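Local coordinates for geranylgeranyl pyrophosphate synthetase (Pyrococcus horikoshii, PDB 1WY0), which probably catalyses the stepwise addition of isopentenyl diphosphate to allylic diphosphates, giving geranylgeranyl diphosphate as an isoprenoid precursor, at residues A[151-156]-A[175-180]; A[169-174]-A[210-215]. All coordinates share one frame; numbering follows the deposited sequence.

Contact 1. Residues A[151-156]-A[175-180]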
loop_
_atom_site.group_PDB
_atom_site.type_symbol
_atom_site.label_atom_id
_atom_site.label_comp_id
_atom_site.label_asym_id
_atom_site.label_seq_id
_atom_site.Cartn_x
_atom_site.Cartn_y
_atom_site.Cartn_z
ATOM N N GLU A 151 -9.724 -6.818 2.278
ATOM C CA GLU A 151 -10.983 -7.172 2.931
ATOM C C GLU A 151 -10.897 -8.525 3.612
ATOM O O GLU A 151 -11.386 -8.691 4.719
ATOM C CB GLU A 151 -12.127 -7.158 1.917
ATOM C CG GLU A 151 -12.630 -5.758 1.601
ATOM C CD GLU A 151 -13.503 -5.726 0.375
ATOM O OE1 GLU A 151 -13.793 -6.818 -0.168
ATOM O OE2 GLU A 151 -13.904 -4.614 -0.050
ATOM N N GLY A 152 -10.254 -9.486 2.955
ATOM C CA GLY A 152 -10.107 -10.806 3.537
ATOM C C GLY A 152 -9.202 -10.774 4.750
ATOM O O GLY A 152 -9.435 -11.482 5.732
ATOM N N GLN A 153 -8.153 -9.963 4.692
ATOM C CA GLN A 153 -7.246 -9.862 5.816
ATOM C C GLN A 153 -7.941 -9.121 6.973
ATOM O O GLN A 153 -7.716 -9.435 8.136
ATOM C CB GLN A 153 -5.958 -9.147 5.391
ATOM C CG GLN A 153 -4.968 -8.903 6.521
ATOM C CD GLN A 153 -4.517 -10.177 7.223
ATOM O OE1 GLN A 153 -4.990 -11.271 6.906
ATOM N NE2 GLN A 153 -3.604 -10.042 8.181
ATOM N N ALA A 154 -8.792 -8.150 6.650
ATOM C CA ALA A 154 -9.522 -7.402 7.676
ATOM C C ALA A 154 -10.443 -8.355 8.445
ATOM O O ALA A 154 -10.471 -8.360 9.674
ATOM C CB ALA A 154 -10.347 -6.300 7.039
ATOM N N ARG A 155 -11.206 -9.157 7.718
ATOM C CA ARG A 155 -12.098 -10.110 8.367
ATOM C C ARG A 155 -11.279 -11.074 9.208
ATOM O O ARG A 155 -11.726 -11.530 10.254
ATOM C CB ARG A 155 -12.889 -10.906 7.332
ATOM C CG ARG A 155 -13.745 -10.071 6.422
ATOM C CD ARG A 155 -14.747 -10.960 5.725
ATOM N NE ARG A 155 -14.785 -10.708 4.297
ATOM C CZ ARG A 155 -15.661 -9.917 3.688
ATOM N NH1 ARG A 155 -16.596 -9.284 4.381
ATOM N NH2 ARG A 155 -15.596 -9.766 2.375
ATOM N N ASP A 156 -10.069 -11.377 8.751
ATOM C CA ASP A 156 -9.214 -12.293 9.491
ATOM C C ASP A 156 -8.787 -11.654 10.807
ATOM O O ASP A 156 -8.644 -12.344 11.819
ATOM C CB ASP A 156 -7.991 -12.697 8.659
ATOM C CG ASP A 156 -7.350 -13.984 9.160
ATOM O OD1 ASP A 156 -8.091 -14.871 9.657
ATOM O OD2 ASP A 156 -6.117 -14.132 9.050
ATOM N N SER A 175 -11.455 -16.743 0.960
ATOM C CA SER A 175 -11.728 -16.481 -0.448
ATOM C C SER A 175 -11.032 -15.208 -0.931
ATOM O O SER A 175 -10.585 -15.095 -2.064
ATOM C CB SER A 175 -13.243 -16.347 -0.623
ATOM O OG SER A 175 -13.534 -15.985 -1.973
ATOM N N GLY A 176 -10.982 -14.208 -0.035
ATOM C CA GLY A 176 -10.397 -12.946 -0.458
ATOM C C GLY A 176 -8.910 -12.869 -0.105
ATOM O O GLY A 176 -8.111 -12.244 -0.788
ATOM N N LYS A 177 -8.555 -13.500 1.035
ATOM C CA LYS A 177 -7.150 -13.488 1.433
ATOM C C LYS A 177 -6.260 -14.090 0.344
ATOM O O LYS A 177 -5.362 -13.456 -0.189
ATOM C CB LYS A 177 -6.988 -14.273 2.741
ATOM C CG LYS A 177 -5.662 -13.951 3.443
ATOM C CD LYS A 177 -5.676 -14.302 4.934
ATOM C CE LYS A 177 -4.272 -14.566 5.490
ATOM N NZ LYS A 177 -4.236 -14.235 6.914
ATOM N N THR A 178 -6.523 -15.378 0.032
ATOM C CA THR A 178 -5.647 -16.089 -0.899
ATOM C C THR A 178 -6.309 -16.347 -2.259
ATOM O O THR A 178 -5.681 -16.295 -3.310
ATOM C CB THR A 178 -5.252 -17.418 -0.253
ATOM O OG1 THR A 178 -6.434 -18.111 0.146
ATOM C CG2 THR A 178 -4.380 -17.169 0.983
ATOM N N GLY A 179 -7.614 -16.678 -2.212
ATOM C CA GLY A 179 -8.318 -17.052 -3.438
ATOM C C GLY A 179 -8.276 -15.949 -4.500
ATOM O O GLY A 179 -8.050 -16.193 -5.678
ATOM N N ALA A 180 -8.559 -14.709 -4.057
ATOM C CA ALA A 180 -8.686 -13.607 -5.009
ATOM C C ALA A 180 -7.453 -13.454 -5.906
ATOM O O ALA A 180 -7.542 -13.354 -7.124
ATOM C CB ALA A 180 -8.923 -12.317 -4.222
#
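Gly152 and Lys177 lie where two helices of the chain come closest, their CA atoms 4.5 Å apart. The axes of 151-156 and 175-180 approach to 7.4 Å and run in largely opposing directions, at 139° to one another. Gly152 does most to make this closeness possible: a side chain there would point into the Gly176-Lys177 backbone, and its CA lies 4.0 Å from Lys177 N. Gly176 adds to the bare surface opposite. Helix 167-193 widens here into a pi-type turn across 175-179, with a weak bond from Ala180 N to Ser175 O.

Lys177 carries the polar half of the contact. With chi1 at -162° and the rest of the side chain extended, it runs alongside 151-156 toward the C-terminal end of that segment, placing NZ between Gln153 and Asp156. NZ forms a salt bridge with Asp156 OD2 at 2.8 Å, meeting the carboxylate from above its plane, 38° out of it. It also donates to Gln153 OE1 at 3.1 Å, somewhat tilted from the amide's carbonyl plane. The bend at chi2 of Gln153 brings the amide, oxygen first, to the lysine; the methylene CD of Lys177 passes 3.7 Å from the same OE1. Two acceptors thus hold the ammonium group from the side of helix 132-159.

The side chain of Gln153 also touches Asp86, Met89 and Asp90 of helix 69-90, and Leu112 of the second subunit packs on it. It lies about 5 Å from a bound mercury ion, whose site includes Tyr81 and Cys150. Asp86 and Asp90 belong to the first aspartate-rich DDxxD motif, while Lys177 and Thr178 match the family's Lys-Thr pair, whose lysine contacts the allylic diphosphate in related enzymes. The cluster is consistent with one wall of the all-helical prenyl synthase active-site cavity.

Contact 2. Residues A[169-174]-A[210-215]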
loop_
_atom_site.group_PDB
_atom_site.type_symbol
_atom_site.label_atom_id
_atom_site.label_comp_id
_atom_site.label_asym_id
_atom_site.label_seq_id
_atom_site.Cartn_x
_atom_site.Cartn_y
_atom_site.Cartn_z
ATOM N N GLU A 169 -18.047 -18.031 7.682
ATOM C CA GLU A 169 -17.192 -16.895 7.980
ATOM C C GLU A 169 -15.796 -17.191 7.455
ATOM O O GLU A 169 -15.219 -16.387 6.720
ATOM C CB GLU A 169 -17.150 -16.641 9.486
ATOM C CG GLU A 169 -18.206 -15.651 9.955
ATOM C CD GLU A 169 -18.348 -15.599 11.468
ATOM O OE1 GLU A 169 -18.160 -16.638 12.139
ATOM O OE2 GLU A 169 -18.661 -14.507 11.988
ATOM N N TYR A 170 -15.270 -18.360 7.814
ATOM C CA TYR A 170 -13.907 -18.628 7.374
ATOM C C TYR A 170 -13.810 -18.682 5.849
ATOM O O TYR A 170 -12.942 -18.077 5.233
ATOM C CB TYR A 170 -13.467 -19.966 7.970
ATOM C CG TYR A 170 -12.262 -20.462 7.252
ATOM C CD1 TYR A 170 -10.996 -20.032 7.643
ATOM C CD2 TYR A 170 -12.390 -21.351 6.185
ATOM C CE1 TYR A 170 -9.869 -20.492 6.980
ATOM C CE2 TYR A 170 -11.262 -21.804 5.514
ATOM C CZ TYR A 170 -10.007 -21.374 5.905
ATOM O OH TYR A 170 -8.880 -21.825 5.248
ATOM N N MET A 171 -14.718 -19.335 5.131
ATOM C CA MET A 171 -14.659 -19.359 3.673
ATOM C C MET A 171 -14.785 -17.988 3.013
ATOM O O MET A 171 -14.232 -17.764 1.944
ATOM C CB MET A 171 -15.741 -20.289 3.108
ATOM C CG MET A 171 -15.472 -21.773 3.288
ATOM S SD MET A 171 -13.790 -22.284 2.890
ATOM C CE MET A 171 -13.830 -22.175 1.085
ATOM N N GLU A 172 -15.512 -17.070 3.628
ATOM C CA GLU A 172 -15.652 -15.754 3.022
ATOM C C GLU A 172 -14.327 -14.997 3.173
ATOM O O GLU A 172 -13.944 -14.204 2.318
ATOM C CB GLU A 172 -16.794 -14.986 3.690
ATOM C CG GLU A 172 -16.977 -13.582 3.159
ATOM C CD GLU A 172 -18.042 -12.805 3.903
ATOM O OE1 GLU A 172 -18.148 -12.989 5.130
ATOM O OE2 GLU A 172 -18.760 -11.996 3.266
ATOM N N MET A 173 -13.623 -15.289 4.261
ATOM C CA MET A 173 -12.348 -14.665 4.569
ATOM C C MET A 173 -11.237 -15.219 3.678
ATOM O O MET A 173 -10.530 -14.461 2.999
ATOM C CB MET A 173 -12.027 -14.907 6.047
ATOM C CG MET A 173 -10.660 -14.404 6.530
ATOM S SD MET A 173 -9.247 -15.433 6.045
ATOM C CE MET A 173 -9.310 -16.768 7.257
ATOM N N ILE A 174 -11.096 -16.542 3.661
ATOM C CA ILE A 174 -10.011 -17.118 2.875
ATOM C C ILE A 174 -10.180 -16.824 1.382
ATOM O O ILE A 174 -9.225 -16.711 0.625
ATOM C CB ILE A 174 -10.002 -18.629 3.107
ATOM C CG1 ILE A 174 -8.663 -19.222 2.663
ATOM C CG2 ILE A 174 -11.111 -19.292 2.270
ATOM C CD1 ILE A 174 -7.501 -18.761 3.543
ATOM N N VAL A 210 -8.207 -23.216 -6.681
ATOM C CA VAL A 210 -6.881 -23.685 -6.325
ATOM C C VAL A 210 -6.333 -22.828 -5.187
ATOM O O VAL A 210 -5.801 -23.349 -4.208
ATOM C CB VAL A 210 -5.930 -23.625 -7.541
ATOM C CG1 VAL A 210 -4.487 -23.815 -7.099
ATOM C CG2 VAL A 210 -6.302 -24.707 -8.524
ATOM N N GLY A 211 -6.485 -21.514 -5.314
ATOM C CA GLY A 211 -6.013 -20.610 -4.280
ATOM C C GLY A 211 -6.570 -20.967 -2.915
ATOM O O GLY A 211 -5.839 -20.988 -1.921
ATOM N N ILE A 212 -7.861 -21.270 -2.857
ATOM C CA ILE A 212 -8.490 -21.617 -1.591
ATOM C C ILE A 212 -8.064 -22.992 -1.080
ATOM O O ILE A 212 -7.692 -23.132 0.086
ATOM C CB ILE A 212 -10.035 -21.533 -1.706
ATOM C CG1 ILE A 212 -10.456 -20.061 -1.756
ATOM C CG2 ILE A 212 -10.702 -22.226 -0.535
ATOM C CD1 ILE A 212 -11.955 -19.831 -1.903
ATOM N N ALA A 213 -8.092 -23.997 -1.949
ATOM C CA ALA A 213 -7.718 -25.355 -1.558
ATOM C C ALA A 213 -6.274 -25.471 -1.068
ATOM O O ALA A 213 -5.977 -26.271 -0.189
ATOM C CB ALA A 213 -7.952 -26.317 -2.720
ATOM N N PHE A 214 -5.376 -24.693 -1.658
ATOM C CA PHE A 214 -3.988 -24.534 -1.254
ATOM C C PHE A 214 -3.869 -24.400 0.262
ATOM O O PHE A 214 -3.260 -25.218 0.939
ATOM C CB PHE A 214 -3.432 -23.281 -1.932
ATOM C CG PHE A 214 -2.041 -23.008 -1.440
ATOM C CD1 PHE A 214 -1.046 -23.960 -1.631
ATOM C CD2 PHE A 214 -1.752 -21.810 -0.809
ATOM C CE1 PHE A 214 0.244 -23.703 -1.192
ATOM C CE2 PHE A 214 -0.453 -21.559 -0.374
ATOM C CZ PHE A 214 0.550 -22.502 -0.565
ATOM N N GLN A 215 -4.456 -23.283 0.677
ATOM C CA GLN A 215 -4.406 -22.895 2.076
ATOM C C GLN A 215 -5.069 -23.944 2.969
ATOM O O GLN A 215 -4.530 -24.303 4.012
ATOM C CB GLN A 215 -5.071 -21.532 2.281
ATOM C CG GLN A 215 -4.876 -20.991 3.689
ATOM C CD GLN A 215 -3.401 -20.891 4.051
ATOM O OE1 GLN A 215 -2.643 -20.174 3.397
ATOM N NE2 GLN A 215 -2.986 -21.624 5.079
#
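The helix bearing Ile212 and Gln215 carries the second aspartate-rich motif of prenyl synthases just beyond this segment, and here it packs against helix 167-193 through Met171 and Ile174. The segment axes stand 10.9 Å apart at their closest and make an angle of 119°, a spacing filled by side chains; the nearest CA atoms, of Ile174 and Ile212, are 6.5 Å apart. No hydrogen bond spans the interface.

Ile212 presents its CG2 methyl to two partners. The CE methyl of Met171 ends 3.5 Å from it, brought there by a thioether chain that curls at both chi2 (-45°) and chi3 (-73°). Ile174 adds its own branch methyl, CG2, at 4.1 Å from the same Ile212 CG2. The longer arm of Ile174 goes to another neighbour: its CD1 touches Gln215 CG at 3.4 Å, so the two branches of one isoleucine serve two residues a turn apart. Tyr170 OH is a looser neighbour, 4.4 Å from Gln215 CG.

Gln215 meets 169-174 through its aliphatic part, and its NE2 donates to Asp219 one turn on. Met310 of helix 299-315 also packs on Ile212. This apolar packing belongs to the helical core of the isoprenoid synthase fold, next to the second aspartate-rich motif.

Helix 167-193 is common to both contacts, gripped by helix 132-159 in contact 1 and by helix 197-224 in contact 2. Their centres are 8 Å apart, and both are buried overall, though the Lys177-Asp156 pair of contact 1 and Met171 and Gln215 of contact 2 keep some exposure. They meet where Gly152 O lies 3.3 Å from Met173 CG. Contact 1 joins its helices over glycine and by charged and amide groups, beside the first aspartate-rich motif and the subunit interface. Contact 2 keeps its axes farther apart and is apolar, with no other chain touching its segments. They connect helix 132-159, which packs on the helix of the first motif, with helix 197-224, which carries the second.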